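Local coordinates for NAD-dependent epimerase/dehydratase domain-containing protein (Ruegeria pomeroyi DSS-3, PDB 3IUS) that is of unknown function but probably binds NAD in a Rossmann-type domain of the epimerase/dehydratase class, at residues Phe95-Tyr100 and Ala193-Arg198; Leu146-Leu151 and Gly202-Val207; Arg171-Pro176 and Val234-Ala239; Phe180-Val185 and Glu211-Gln216. One frame throughout, in Å; residues are numbered along the deposited sequence.

Interaction 1: Phe95-Tyr100 and Ala193-Arg198; sequences FRWVGY and AASMAR
Ser195 meets Trp97 first along the helical segment. Its hydroxyl OG accepts a hydrogen bond from the indole NE1 of Trp97, 2.9 Å long and nearly straight at 172°. OG lies in the ring plane, at the indole edge. The serine OG stands anti to the backbone N (chi1 180°), beside its own carbonyl carbon, and this turns it to the indole. This bond satisfies the polar N-H of a buried ring.

Met196, a selenomethionine, follows and takes a face of the same ring. Its CG sits 3.8 Å from the centroid of the Trp97 six-membered ring, close to the ring normal, as a CH-pi contact. The chain then runs across the indole at about a right angle. SE stands above the face at 4.6 Å from that centroid, a Met-aromatic contact. The methyl CE reaches Trp97 CZ3 at 3.4 Å. A leucine in place of Trp97 would probably leave Ser195 OG without its indole donor and the Met196 chain without a flat surface to lie on.

Ala197 has the exposed Arg96 near its carbonyl O. Arg96 is modelled in two conformers; in the one given NH2 is 3.8 Å from Ala197 O, without a hydrogen bond, so this contact is doubtful.

The contact lays the end of helix 185-197 against strand 97-103 of the parallel sheet. Strand 146-155 adjoins, where His147 stacks on Trp97 and Phe149 also touches it.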
loop_
_atom_site.group_PDB
_atom_site.type_symbol
_atom_site.label_atom_id
_atom_site.label_comp_id
_atom_site.label_asym_id
_atom_site.label_seq_id
_atom_site.Cartn_x
_atom_site.Cartn_y
_atom_site.Cartn_z
ATOM N N PHE A 95 -6.745 -21.085 7.200
ATOM C CA PHE A 95 -5.943 -19.877 7.324
ATOM C C PHE A 95 -6.089 -19.268 8.706
ATOM O O PHE A 95 -7.152 -19.342 9.322
ATOM C CB PHE A 95 -6.344 -18.842 6.268
ATOM C CG PHE A 95 -6.308 -19.367 4.861
ATOM C CD1 PHE A 95 -5.105 -19.733 4.275
ATOM C CD2 PHE A 95 -7.474 -19.490 4.125
ATOM C CE1 PHE A 95 -5.067 -20.219 2.976
ATOM C CE2 PHE A 95 -7.446 -19.975 2.828
ATOM C CZ PHE A 95 -6.240 -20.339 2.252
ATOM N N ARG A 96 -5.014 -18.671 9.197
ATOM C CA ARG A 96 -5.065 -17.932 10.450
ATOM C C ARG A 96 -5.273 -16.451 10.168
ATOM O O ARG A 96 -5.751 -15.702 11.017
ATOM C CB ARG A 96 -3.778 -18.133 11.253
ATOM C CG ARG A 96 -3.631 -17.173 12.423
ATOM C CD ARG A 96 -2.381 -17.458 13.237
ATOM N NE ARG A 96 -2.167 -16.458 14.278
ATOM C CZ ARG A 96 -2.870 -16.391 15.402
ATOM N NH1 ARG A 96 -3.844 -17.260 15.629
ATOM N NH2 ARG A 96 -2.606 -15.449 16.298
ATOM N N TRP A 97 -4.920 -16.033 8.960
ATOM C CA TRP A 97 -4.916 -14.619 8.654
ATOM C C TRP A 97 -4.859 -14.414 7.151
ATOM O O TRP A 97 -4.113 -15.097 6.455
ATOM C CB TRP A 97 -3.701 -13.991 9.325
ATOM C CG TRP A 97 -3.514 -12.518 9.127
ATOM C CD1 TRP A 97 -3.937 -11.517 9.956
ATOM C CD2 TRP A 97 -2.805 -11.880 8.058
ATOM N NE1 TRP A 97 -3.546 -10.293 9.458
ATOM C CE2 TRP A 97 -2.854 -10.490 8.292
ATOM C CE3 TRP A 97 -2.142 -12.347 6.922
ATOM C CZ2 TRP A 97 -2.256 -9.563 7.433
ATOM C CZ3 TRP A 97 -1.555 -11.425 6.066
ATOM C CH2 TRP A 97 -1.616 -10.052 6.330
ATOM N N VAL A 98 -5.684 -13.496 6.662
ATOM C CA VAL A 98 -5.637 -13.073 5.271
ATOM C C VAL A 98 -5.598 -11.555 5.220
ATOM O O VAL A 98 -6.399 -10.885 5.867
ATOM C CB VAL A 98 -6.862 -13.577 4.485
ATOM C CG1 VAL A 98 -6.892 -12.951 3.095
ATOM C CG2 VAL A 98 -6.871 -15.109 4.417
ATOM N N GLY A 99 -4.663 -10.999 4.459
ATOM C CA GLY A 99 -4.587 -9.560 4.341
ATOM C C GLY A 99 -4.782 -9.106 2.907
ATOM O O GLY A 99 -4.067 -9.556 2.013
ATOM N N TYR A 100 -5.766 -8.242 2.686
ATOM C CA TYR A 100 -5.944 -7.619 1.382
ATOM C C TYR A 100 -5.418 -6.200 1.425
ATOM O O TYR A 100 -5.865 -5.392 2.237
ATOM C CB TYR A 100 -7.413 -7.615 0.944
ATOM C CG TYR A 100 -7.616 -6.880 -0.365
ATOM C CD1 TYR A 100 -7.139 -7.409 -1.559
ATOM C CD2 TYR A 100 -8.259 -5.649 -0.404
ATOM C CE1 TYR A 100 -7.298 -6.739 -2.756
ATOM C CE2 TYR A 100 -8.427 -4.974 -1.596
ATOM C CZ TYR A 100 -7.949 -5.526 -2.771
ATOM O OH TYR A 100 -8.107 -4.857 -3.959
ATOM N N ALA A 193 2.785 -7.123 10.096
ATOM C CA ALA A 193 3.303 -8.008 11.129
ATOM C C ALA A 193 2.428 -7.947 12.381
ATOM O O ALA A 193 2.062 -8.988 12.943
ATOM C CB ALA A 193 4.755 -7.663 11.451
ATOM N N ALA A 194 2.068 -6.736 12.803
ATOM C CA ALA A 194 1.239 -6.569 13.999
ATOM C C ALA A 194 -0.119 -7.251 13.849
ATOM O O ALA A 194 -0.610 -7.906 14.777
ATOM C CB ALA A 194 1.058 -5.090 14.327
ATOM N N SER A 195 -0.730 -7.096 12.678
ATOM C CA SER A 195 -2.034 -7.698 12.418
ATOM C C SER A 195 -1.922 -9.215 12.402
ATOM O O SER A 195 -2.771 -9.920 12.969
ATOM C CB SER A 195 -2.615 -7.186 11.095
ATOM O OG SER A 195 -3.878 -7.768 10.830
HETATM N N MSE A 196 -0.874 -9.727 11.761
HETATM C CA MSE A 196 -0.602 -11.165 11.816
HETATM C C MSE A 196 -0.570 -11.653 13.267
HETATM O O MSE A 196 -1.069 -12.733 13.576
HETATM C CB MSE A 196 0.711 -11.512 11.104
HETATM C CG MSE A 196 0.570 -11.801 9.616
HETATM SE SE MSE A 196 2.193 -11.390 8.602
HETATM C CE MSE A 196 1.673 -12.172 6.907
ATOM N N ALA A 197 -0.001 -10.844 14.158
ATOM C CA ALA A 197 0.133 -11.229 15.565
ATOM C C ALA A 197 -1.181 -11.141 16.345
ATOM O O ALA A 197 -1.424 -11.938 17.258
ATOM C CB ALA A 197 1.214 -10.396 16.248
ATOM N N ARG A 198 -2.014 -10.162 15.995
ATOM C CA ARG A 198 -3.318 -9.982 16.629
ATOM C C ARG A 198 -4.454 -10.005 15.600
ATOM O O ARG A 198 -5.042 -8.964 15.302
ATOM C CB ARG A 198 -3.378 -8.650 17.391
ATOM C CG ARG A 198 -2.337 -8.448 18.485
ATOM C CD ARG A 198 -2.569 -7.100 19.175
ATOM N NE ARG A 198 -1.444 -6.682 20.011
ATOM C CZ ARG A 198 -1.347 -5.491 20.601
ATOM N NH1 ARG A 198 -2.310 -4.589 20.453
ATOM N NH2 ARG A 198 -0.284 -5.200 21.342
#

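Interaction 2: Leu146-Leu151 and Gly202-Val207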
loop_
_atom_site.group_PDB
_atom_site.type_symbol
_atom_site.label_atom_id
_atom_site.label_comp_id
_atom_site.label_asym_id
_atom_site.label_seq_id
_atom_site.Cartn_x
_atom_site.Cartn_y
_atom_site.Cartn_z
ATOM N N LEU A 146 -10.284 -12.299 7.262
ATOM C CA LEU A 146 -9.896 -11.204 6.376
ATOM C C LEU A 146 -9.565 -9.916 7.116
ATOM O O LEU A 146 -10.237 -9.541 8.074
ATOM C CB LEU A 146 -11.012 -10.927 5.364
ATOM C CG LEU A 146 -10.748 -9.731 4.448
ATOM C CD1 LEU A 146 -9.634 -10.057 3.449
ATOM C CD2 LEU A 146 -12.020 -9.299 3.746
ATOM N N HIS A 147 -8.533 -9.225 6.639
ATOM C CA HIS A 147 -8.154 -7.931 7.166
ATOM C C HIS A 147 -7.882 -7.091 5.951
ATOM O O HIS A 147 -7.212 -7.549 5.033
ATOM C CB HIS A 147 -6.897 -8.042 8.033
ATOM C CG HIS A 147 -7.035 -9.023 9.158
ATOM N ND1 HIS A 147 -7.026 -10.386 8.956
ATOM C CD2 HIS A 147 -7.203 -8.839 10.488
ATOM C CE1 HIS A 147 -7.183 -11.000 10.117
ATOM N NE2 HIS A 147 -7.289 -10.086 11.063
ATOM N N VAL A 148 -8.447 -5.890 5.929
ATOM C CA VAL A 148 -8.252 -4.973 4.816
ATOM C C VAL A 148 -7.366 -3.825 5.257
ATOM O O VAL A 148 -7.604 -3.203 6.294
ATOM C CB VAL A 148 -9.593 -4.415 4.304
ATOM C CG1 VAL A 148 -9.353 -3.271 3.313
ATOM C CG2 VAL A 148 -10.431 -5.527 3.670
ATOM N N PHE A 149 -6.353 -3.529 4.448
ATOM C CA PHE A 149 -5.416 -2.465 4.757
ATOM C C PHE A 149 -5.475 -1.433 3.658
ATOM O O PHE A 149 -5.060 -1.698 2.537
ATOM C CB PHE A 149 -3.994 -3.027 4.888
ATOM C CG PHE A 149 -3.857 -4.070 5.959
ATOM C CD1 PHE A 149 -3.541 -3.707 7.258
ATOM C CD2 PHE A 149 -4.061 -5.411 5.667
ATOM C CE1 PHE A 149 -3.430 -4.664 8.250
ATOM C CE2 PHE A 149 -3.945 -6.373 6.653
ATOM C CZ PHE A 149 -3.626 -5.995 7.944
ATOM N N ARG A 150 -6.021 -0.265 3.982
ATOM C CA ARG A 150 -6.124 0.817 3.020
ATOM C C ARG A 150 -4.851 1.644 3.068
ATOM O O ARG A 150 -4.639 2.453 3.973
ATOM C CB ARG A 150 -7.388 1.650 3.274
ATOM C CG ARG A 150 -8.651 0.771 3.292
ATOM C CD ARG A 150 -9.946 1.548 3.534
ATOM N NE ARG A 150 -11.108 0.676 3.347
ATOM C CZ ARG A 150 -12.308 0.887 3.884
ATOM N NH1 ARG A 150 -12.514 1.947 4.658
ATOM N NH2 ARG A 150 -13.300 0.032 3.652
ATOM N N LEU A 151 -3.998 1.408 2.079
ATOM C CA LEU A 151 -2.661 1.985 2.048
ATOM C C LEU A 151 -2.681 3.377 1.445
ATOM O O LEU A 151 -3.362 3.624 0.453
ATOM C CB LEU A 151 -1.713 1.084 1.248
ATOM C CG LEU A 151 -1.579 -0.378 1.672
ATOM C CD1 LEU A 151 -0.617 -1.126 0.747
ATOM C CD2 LEU A 151 -1.120 -0.482 3.116
ATOM N N GLY A 202 -12.310 -9.476 9.742
ATOM C CA GLY A 202 -13.245 -8.461 9.290
ATOM C C GLY A 202 -12.765 -7.027 9.457
ATOM O O GLY A 202 -13.373 -6.100 8.926
ATOM N N ALA A 203 -11.669 -6.842 10.186
ATOM C CA ALA A 203 -11.190 -5.507 10.518
ATOM C C ALA A 203 -10.658 -4.791 9.286
ATOM O O ALA A 203 -10.101 -5.420 8.401
ATOM C CB ALA A 203 -10.120 -5.575 11.586
ATOM N N VAL A 204 -10.862 -3.478 9.256
ATOM C CA VAL A 204 -10.282 -2.594 8.249
ATOM C C VAL A 204 -9.358 -1.608 8.956
ATOM O O VAL A 204 -9.711 -1.061 9.998
ATOM C CB VAL A 204 -11.380 -1.807 7.510
ATOM C CG1 VAL A 204 -10.766 -0.874 6.469
ATOM C CG2 VAL A 204 -12.361 -2.752 6.856
ATOM N N TYR A 205 -8.181 -1.357 8.383
ATOM C CA TYR A 205 -7.219 -0.447 8.986
ATOM C C TYR A 205 -6.723 0.509 7.931
ATOM O O TYR A 205 -6.274 0.069 6.878
ATOM C CB TYR A 205 -5.995 -1.199 9.511
ATOM C CG TYR A 205 -6.318 -2.328 10.455
ATOM C CD1 TYR A 205 -6.463 -2.097 11.813
ATOM C CD2 TYR A 205 -6.460 -3.624 9.986
ATOM C CE1 TYR A 205 -6.759 -3.131 12.683
ATOM C CE2 TYR A 205 -6.756 -4.665 10.845
ATOM C CZ TYR A 205 -6.894 -4.415 12.191
ATOM O OH TYR A 205 -7.194 -5.458 13.042
ATOM N N ASN A 206 -6.815 1.800 8.221
ATOM C CA ASN A 206 -6.115 2.809 7.426
ATOM C C ASN A 206 -4.626 2.739 7.725
ATOM O O ASN A 206 -4.230 2.693 8.886
ATOM C CB ASN A 206 -6.602 4.210 7.778
ATOM C CG ASN A 206 -8.001 4.483 7.299
ATOM O OD1 ASN A 206 -8.667 5.394 7.799
ATOM N ND2 ASN A 206 -8.464 3.703 6.336
ATOM N N VAL A 207 -3.791 2.768 6.689
ATOM C CA VAL A 207 -2.355 2.686 6.899
ATOM C C VAL A 207 -1.706 3.889 6.249
ATOM O O VAL A 207 -1.405 3.876 5.061
ATOM C CB VAL A 207 -1.749 1.372 6.357
ATOM C CG1 VAL A 207 -0.276 1.286 6.722
ATOM C CG2 VAL A 207 -2.497 0.169 6.932
#
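Phe149 and Tyr205 lie side by side on one face of a parallel strand pair. Their rings are nearly parallel, with planes at 20°, but offset so that little of one ring lies over the other. The closest approach is Phe149 CE1 to Tyr205 CD2 at 3.6 Å. Val207 CG2 touches the edge of the Phe149 ring, and Leu151 CD2 packs on Val207 CB at 3.8 Å. This face is buried, and helix 185-197 lies against Phe149.

The backbones form a regular parallel ladder. Val148 N bonds to Ala203 O, Tyr205 N to Val148 O at 2.8 Å, Arg150 N to Tyr205 O, and Val207 N to Arg150 O. Such parallel pairing fits the Rossmann-type sheet expected of this family.

On the other face, Val204 CG1 sits over the centre of the Arg150 guanidinium, 3.5 Å from CZ. The arginine chain is extended from CG to NE, and its NH2 forms a salt bridge with Glu135. A methionine in place of Arg150 would probably leave Glu135 without its positive partner and Val204 without the flat group it covers.

The looser end is at Gly202, which is exposed. Its N bonds to Leu146 O at 2.7 Å, and its O takes a weak hydrogen bond from Gln139. Ala203 beside it is partly exposed.

Interaction 3: Arg171-Pro176 and Val234-Ala239; sequences RRIIKP and VDFDKA
Arg171 bends at chi2 and chi3 (-138° and -80°), which swings its guanidinium round to Ala239. NH2 donates a nearly straight hydrogen bond to Ala239 O, 3.0 Å long at 173°, with the oxygen in the guanidinium plane. Val234 CG1 and Ile173 CD1 lie over one face of that group. In the conformer given these two carbons are 3.3 Å apart, tighter than usual, but Val234 has a second conformer, so the strain is doubtful. Ile173 CD1 also meets Ala239 CB at 3.7 Å.

Lys175 lies alongside Phe236, with its CD over the ring face, 3.7 Å from the centroid, in a CH-pi contact. Its NZ is 5.0 Å from the Phe236 centroid, at most a weak cation-pi attraction.

Strands 172-174 and 233-235 pair in parallel. Val234 N bonds to Arg172 O at 2.8 Å, and Ile174 N to Val234 O. Phe236 N then reaches Ile174 O at the start of a 3-10 turn.

Arg171 and Lys175 thus each give a nitrogen to a backbone carbonyl, Ala239 O and Tyr249 O, while the guanidinium face of one and the carbons of the other pack on apolar groups.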
loop_
_atom_site.group_PDB
_atom_site.type_symbol
_atom_site.label_atom_id
_atom_site.label_comp_id
_atom_site.label_asym_id
_atom_site.label_seq_id
_atom_site.Cartn_x
_atom_site.Cartn_y
_atom_site.Cartn_z
ATOM N N ARG A 171 8.249 19.655 -11.733
ATOM C CA ARG A 171 7.433 20.820 -11.437
ATOM C C ARG A 171 6.540 20.543 -10.240
ATOM O O ARG A 171 6.153 19.402 -9.993
ATOM C CB ARG A 171 6.598 21.203 -12.662
ATOM C CG ARG A 171 5.920 20.020 -13.333
ATOM C CD ARG A 171 6.005 20.108 -14.853
ATOM N NE ARG A 171 5.022 21.019 -15.436
ATOM C CZ ARG A 171 3.773 20.679 -15.739
ATOM N NH1 ARG A 171 3.341 19.444 -15.498
ATOM N NH2 ARG A 171 2.950 21.573 -16.275
ATOM N N ARG A 172 6.232 21.590 -9.486
ATOM C CA ARG A 172 5.336 21.456 -8.346
ATOM C C ARG A 172 3.936 21.901 -8.749
ATOM O O ARG A 172 3.715 23.070 -9.061
ATOM C CB ARG A 172 5.857 22.261 -7.150
ATOM C CG ARG A 172 7.137 21.696 -6.536
ATOM C CD ARG A 172 7.655 22.550 -5.387
ATOM N NE ARG A 172 7.994 23.898 -5.836
ATOM C CZ ARG A 172 7.457 25.006 -5.339
ATOM N NH1 ARG A 172 6.569 24.926 -4.354
ATOM N NH2 ARG A 172 7.821 26.190 -5.812
ATOM N N ILE A 173 2.995 20.960 -8.760
ATOM C CA ILE A 173 1.615 21.264 -9.114
ATOM C C ILE A 173 0.867 21.787 -7.896
ATOM O O ILE A 173 0.774 21.102 -6.871
ATOM C CB ILE A 173 0.874 20.019 -9.642
ATOM C CG1 ILE A 173 1.667 19.347 -10.766
ATOM C CG2 ILE A 173 -0.532 20.383 -10.091
ATOM C CD1 ILE A 173 1.910 20.234 -11.965
ATOM N N ILE A 174 0.311 22.988 -8.015
ATOM C CA ILE A 174 -0.379 23.629 -6.897
ATOM C C ILE A 174 -1.905 23.586 -7.019
ATOM O O ILE A 174 -2.492 24.321 -7.797
ATOM C CB ILE A 174 0.074 25.095 -6.735
ATOM C CG1 ILE A 174 1.598 25.188 -6.752
ATOM C CG2 ILE A 174 -0.481 25.691 -5.447
ATOM C CD1 ILE A 174 2.252 24.433 -5.621
ATOM N N LYS A 175 -2.553 22.712 -6.247
ATOM C CA LYS A 175 -4.006 22.710 -6.158
ATOM C C LYS A 175 -4.367 23.220 -4.770
ATOM O O LYS A 175 -3.953 22.629 -3.770
ATOM C CB LYS A 175 -4.555 21.290 -6.326
ATOM C CG LYS A 175 -6.056 21.167 -6.100
ATOM C CD LYS A 175 -6.832 21.456 -7.368
ATOM C CE LYS A 175 -8.332 21.410 -7.134
ATOM N NZ LYS A 175 -8.802 20.094 -6.638
ATOM N N PRO A 176 -5.139 24.315 -4.701
ATOM C CA PRO A 176 -5.428 24.952 -3.415
ATOM C C PRO A 176 -6.064 23.963 -2.447
ATOM O O PRO A 176 -7.017 23.279 -2.819
ATOM C CB PRO A 176 -6.441 26.043 -3.783
ATOM C CG PRO A 176 -6.217 26.300 -5.224
ATOM C CD PRO A 176 -5.849 24.974 -5.811
ATOM N N VAL A 234 3.507 25.365 -10.712
ATOM C CA VAL A 234 2.510 25.649 -11.735
ATOM C C VAL A 234 1.125 25.396 -11.166
ATOM O O VAL A 234 0.908 24.390 -10.480
ATOM C CB VAL A 234 2.722 24.775 -12.986
ATOM C CG1 VAL A 234 2.999 23.332 -12.588
ATOM C CG2 VAL A 234 1.517 24.861 -13.909
ATOM N N ASP A 235 0.194 26.309 -11.437
ATOM C CA ASP A 235 -1.166 26.166 -10.932
ATOM C C ASP A 235 -1.840 24.951 -11.550
ATOM O O ASP A 235 -1.741 24.710 -12.750
ATOM C CB ASP A 235 -1.996 27.423 -11.210
ATOM C CG ASP A 235 -1.723 28.540 -10.217
ATOM O OD1 ASP A 235 -2.147 29.683 -10.486
ATOM O OD2 ASP A 235 -1.098 28.277 -9.163
ATOM N N PHE A 236 -2.526 24.184 -10.712
ATOM C CA PHE A 236 -3.213 22.982 -11.150
ATOM C C PHE A 236 -4.036 23.193 -12.425
ATOM O O PHE A 236 -3.953 22.401 -13.362
ATOM C CB PHE A 236 -4.096 22.460 -10.014
ATOM C CG PHE A 236 -5.138 21.485 -10.454
ATOM C CD1 PHE A 236 -6.458 21.879 -10.581
ATOM C CD2 PHE A 236 -4.802 20.174 -10.743
ATOM C CE1 PHE A 236 -7.429 20.984 -10.982
ATOM C CE2 PHE A 236 -5.768 19.271 -11.145
ATOM C CZ PHE A 236 -7.085 19.678 -11.266
ATOM N N ASP A 237 -4.825 24.260 -12.457
ATOM C CA ASP A 237 -5.693 24.526 -13.602
ATOM C C ASP A 237 -4.925 25.088 -14.809
ATOM O O ASP A 237 -5.528 25.521 -15.791
ATOM C CB ASP A 237 -6.843 25.460 -13.205
ATOM C CG ASP A 237 -6.422 26.924 -13.144
ATOM O OD1 ASP A 237 -5.395 27.239 -12.499
ATOM O OD2 ASP A 237 -7.132 27.761 -13.740
ATOM N N LYS A 238 -3.598 25.066 -14.734
ATOM C CA LYS A 238 -2.761 25.533 -15.837
ATOM C C LYS A 238 -1.687 24.517 -16.219
ATOM O O LYS A 238 -0.866 24.776 -17.094
ATOM C CB LYS A 238 -2.091 26.869 -15.495
ATOM C CG LYS A 238 -2.863 28.105 -15.928
ATOM C CD LYS A 238 -3.653 28.714 -14.782
ATOM C CE LYS A 238 -4.305 30.027 -15.209
ATOM N NZ LYS A 238 -4.953 30.747 -14.078
ATOM N N ALA A 239 -1.698 23.361 -15.564
ATOM C CA ALA A 239 -0.606 22.396 -15.698
ATOM C C ALA A 239 -0.716 21.476 -16.919
ATOM O O ALA A 239 0.185 20.674 -17.178
ATOM C CB ALA A 239 -0.485 21.562 -14.421
#

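Interaction 4: Phe180-Val185 and Glu211-Gln216; sequences FSRIHV and EPVPPQ
Phe180 N donates to Val213 O across 2.7 Å, in a bond that is almost straight at 176°. The donor lies well above the carbonyl plane, so the bond does not follow a lone pair. Val213 N answers with a bond to Phe180 O at 3.1 Å. The two together make a single antiparallel, hydrogen-bonded bridge.

Side chains flank this bridge. The Phe180 ring has its CG anti to the carbonyl carbon (chi1 -71°), which directs it to Pro215. The ring and the proline cross at about a right angle. Phe180 CE2 and Pro215 CG approach to 3.5 Å, and CD2 is as near to Pro215 CB. Arg182 uses its carbon chain instead: its CD touches Val213 CG1 at 3.8 Å. The Arg182 chain bends at chi3, and its guanidinium makes a cation-pi contact with Tyr155.

A water extends the pairing beyond the bridge. It accepts from Arg182 N at 2.9 Å and makes a weak bond to Glu211 O.

The bridge ties the chain leading into strand 182-184 to the loop before helix 215-226. That strand pairs with strand 146-155 of the main sheet and runs into helix 185-197. Val218 of helix 215-226 and Tyr273 of helix 273-282 pack on both Arg182 and Val213, while Tyr249 meets the Phe180 ring edge-to-face.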
loop_
_atom_site.group_PDB
_atom_site.type_symbol
_atom_site.label_atom_id
_atom_site.label_comp_id
_atom_site.label_asym_id
_atom_site.label_seq_id
_atom_site.Cartn_x
_atom_site.Cartn_y
_atom_site.Cartn_z
ATOM N N PHE A 180 -1.993 15.120 0.214
ATOM C CA PHE A 180 -1.969 13.685 -0.060
ATOM C C PHE A 180 -1.530 12.891 1.166
ATOM O O PHE A 180 -0.766 13.376 1.995
ATOM C CB PHE A 180 -1.051 13.359 -1.238
ATOM C CG PHE A 180 -1.582 13.807 -2.564
ATOM C CD1 PHE A 180 -2.920 13.645 -2.881
ATOM C CD2 PHE A 180 -0.736 14.363 -3.507
ATOM C CE1 PHE A 180 -3.409 14.048 -4.111
ATOM C CE2 PHE A 180 -1.219 14.768 -4.739
ATOM C CZ PHE A 180 -2.557 14.614 -5.038
ATOM N N SER A 181 -2.026 11.667 1.292
ATOM C CA SER A 181 -1.578 10.822 2.376
ATOM C C SER A 181 -0.393 9.980 1.935
ATOM O O SER A 181 -0.355 9.480 0.805
ATOM C CB SER A 181 -2.707 9.899 2.839
ATOM O OG SER A 181 -3.891 10.636 3.042
ATOM N N ARG A 182 0.563 9.814 2.845
ATOM C CA ARG A 182 1.745 8.999 2.597
ATOM C C ARG A 182 1.981 7.976 3.700
ATOM O O ARG A 182 1.594 8.188 4.846
ATOM C CB ARG A 182 2.989 9.879 2.515
ATOM C CG ARG A 182 2.784 11.227 1.869
ATOM C CD ARG A 182 4.134 11.873 1.615
ATOM N NE ARG A 182 4.993 10.987 0.832
ATOM C CZ ARG A 182 6.323 11.010 0.851
ATOM N NH1 ARG A 182 6.976 11.872 1.618
ATOM N NH2 ARG A 182 7.005 10.158 0.105
ATOM N N ILE A 183 2.675 6.896 3.348
ATOM C CA ILE A 183 3.129 5.902 4.313
ATOM C C ILE A 183 4.480 5.311 3.897
ATOM O O ILE A 183 4.692 4.998 2.729
ATOM C CB ILE A 183 2.088 4.774 4.484
ATOM C CG1 ILE A 183 2.470 3.852 5.646
ATOM C CG2 ILE A 183 1.923 3.983 3.186
ATOM C CD1 ILE A 183 2.316 4.480 7.011
ATOM N N HIS A 184 5.394 5.185 4.853
ATOM C CA HIS A 184 6.695 4.576 4.597
ATOM C C HIS A 184 6.541 3.062 4.570
ATOM O O HIS A 184 5.828 2.490 5.401
ATOM C CB HIS A 184 7.713 4.985 5.664
ATOM C CG HIS A 184 9.112 4.555 5.354
ATOM N ND1 HIS A 184 10.104 5.446 5.002
ATOM C CD2 HIS A 184 9.680 3.327 5.327
ATOM C CE1 HIS A 184 11.226 4.783 4.779
ATOM N NE2 HIS A 184 10.995 3.497 4.970
ATOM N N VAL A 185 7.196 2.419 3.609
ATOM C CA VAL A 185 7.049 0.977 3.418
ATOM C C VAL A 185 7.416 0.161 4.666
ATOM O O VAL A 185 6.808 -0.888 4.937
ATOM C CB VAL A 185 7.830 0.486 2.169
ATOM C CG1 VAL A 185 9.335 0.670 2.353
ATOM C CG2 VAL A 185 7.473 -0.960 1.841
ATOM N N GLU A 211 0.710 12.969 9.051
ATOM C CA GLU A 211 0.705 14.311 8.487
ATOM C C GLU A 211 0.327 14.371 7.008
ATOM O O GLU A 211 1.192 14.277 6.129
ATOM C CB GLU A 211 2.057 14.984 8.719
ATOM C CG GLU A 211 2.117 16.413 8.227
ATOM C CD GLU A 211 3.358 17.144 8.699
ATOM O OE1 GLU A 211 4.043 16.639 9.610
ATOM O OE2 GLU A 211 3.644 18.233 8.159
ATOM N N PRO A 212 -0.979 14.512 6.732
ATOM C CA PRO A 212 -1.422 14.819 5.374
ATOM C C PRO A 212 -0.622 16.006 4.877
ATOM O O PRO A 212 -0.489 16.988 5.605
ATOM C CB PRO A 212 -2.876 15.219 5.575
ATOM C CG PRO A 212 -3.313 14.389 6.746
ATOM C CD PRO A 212 -2.113 14.257 7.644
ATOM N N VAL A 213 -0.101 15.909 3.668
ATOM C CA VAL A 213 0.844 16.909 3.203
ATOM C C VAL A 213 0.585 17.307 1.757
ATOM O O VAL A 213 0.299 16.465 0.914
ATOM C CB VAL A 213 2.301 16.408 3.384
ATOM C CG1 VAL A 213 2.542 15.124 2.595
ATOM C CG2 VAL A 213 3.296 17.479 2.968
ATOM N N PRO A 214 0.670 18.610 1.468
ATOM C CA PRO A 214 0.613 19.061 0.076
ATOM C C PRO A 214 1.781 18.452 -0.694
ATOM O O PRO A 214 2.915 18.536 -0.223
ATOM C CB PRO A 214 0.791 20.578 0.195
ATOM C CG PRO A 214 0.338 20.906 1.592
ATOM C CD PRO A 214 0.762 19.728 2.420
ATOM N N PRO A 215 1.507 17.827 -1.852
ATOM C CA PRO A 215 2.531 17.124 -2.628
ATOM C C PRO A 215 3.706 18.044 -2.951
ATOM O O PRO A 215 4.847 17.595 -2.999
ATOM C CB PRO A 215 1.784 16.737 -3.915
ATOM C CG PRO A 215 0.559 17.632 -3.931
ATOM C CD PRO A 215 0.188 17.718 -2.495
ATOM N N GLN A 216 3.416 19.323 -3.143
ATOM C CA GLN A 216 4.464 20.289 -3.496
ATOM C C GLN A 216 5.458 20.504 -2.352
ATOM O O GLN A 216 6.586 20.948 -2.575
ATOM C CB GLN A 216 3.862 21.626 -3.951
ATOM C CG GLN A 216 3.090 22.399 -2.882
ATOM C CD GLN A 216 1.612 22.033 -2.846
ATOM O OE1 GLN A 216 1.236 20.924 -3.196
ATOM N NE2 GLN A 216 0.771 22.979 -2.435
HETATM O O HOH W 1 0.385 11.654 5.016
#

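Overall arrangement
Interactions 1 and 2 adjoin, their centres about 10 Å apart. They share the main parallel sheet, where strands 97-103 and 146-155 are neighbours. Interaction 4 reaches the same sheet through strand 182-184 and touches interaction 2 where Val207 meets Ile183. Interaction 3 lies apart on its own two-strand sheet, with its centre about 40 Å from that of interaction 1. It touches interaction 4 at Gln216. Along the chain, first segments come in the order 1, 2, 3, 4. Second segments follow as 1, 2, 4, 3, so interaction 4 falls between the two halves of interaction 3. The contacts thus run from the probable Rossmann-type core to an outlying part of the chain.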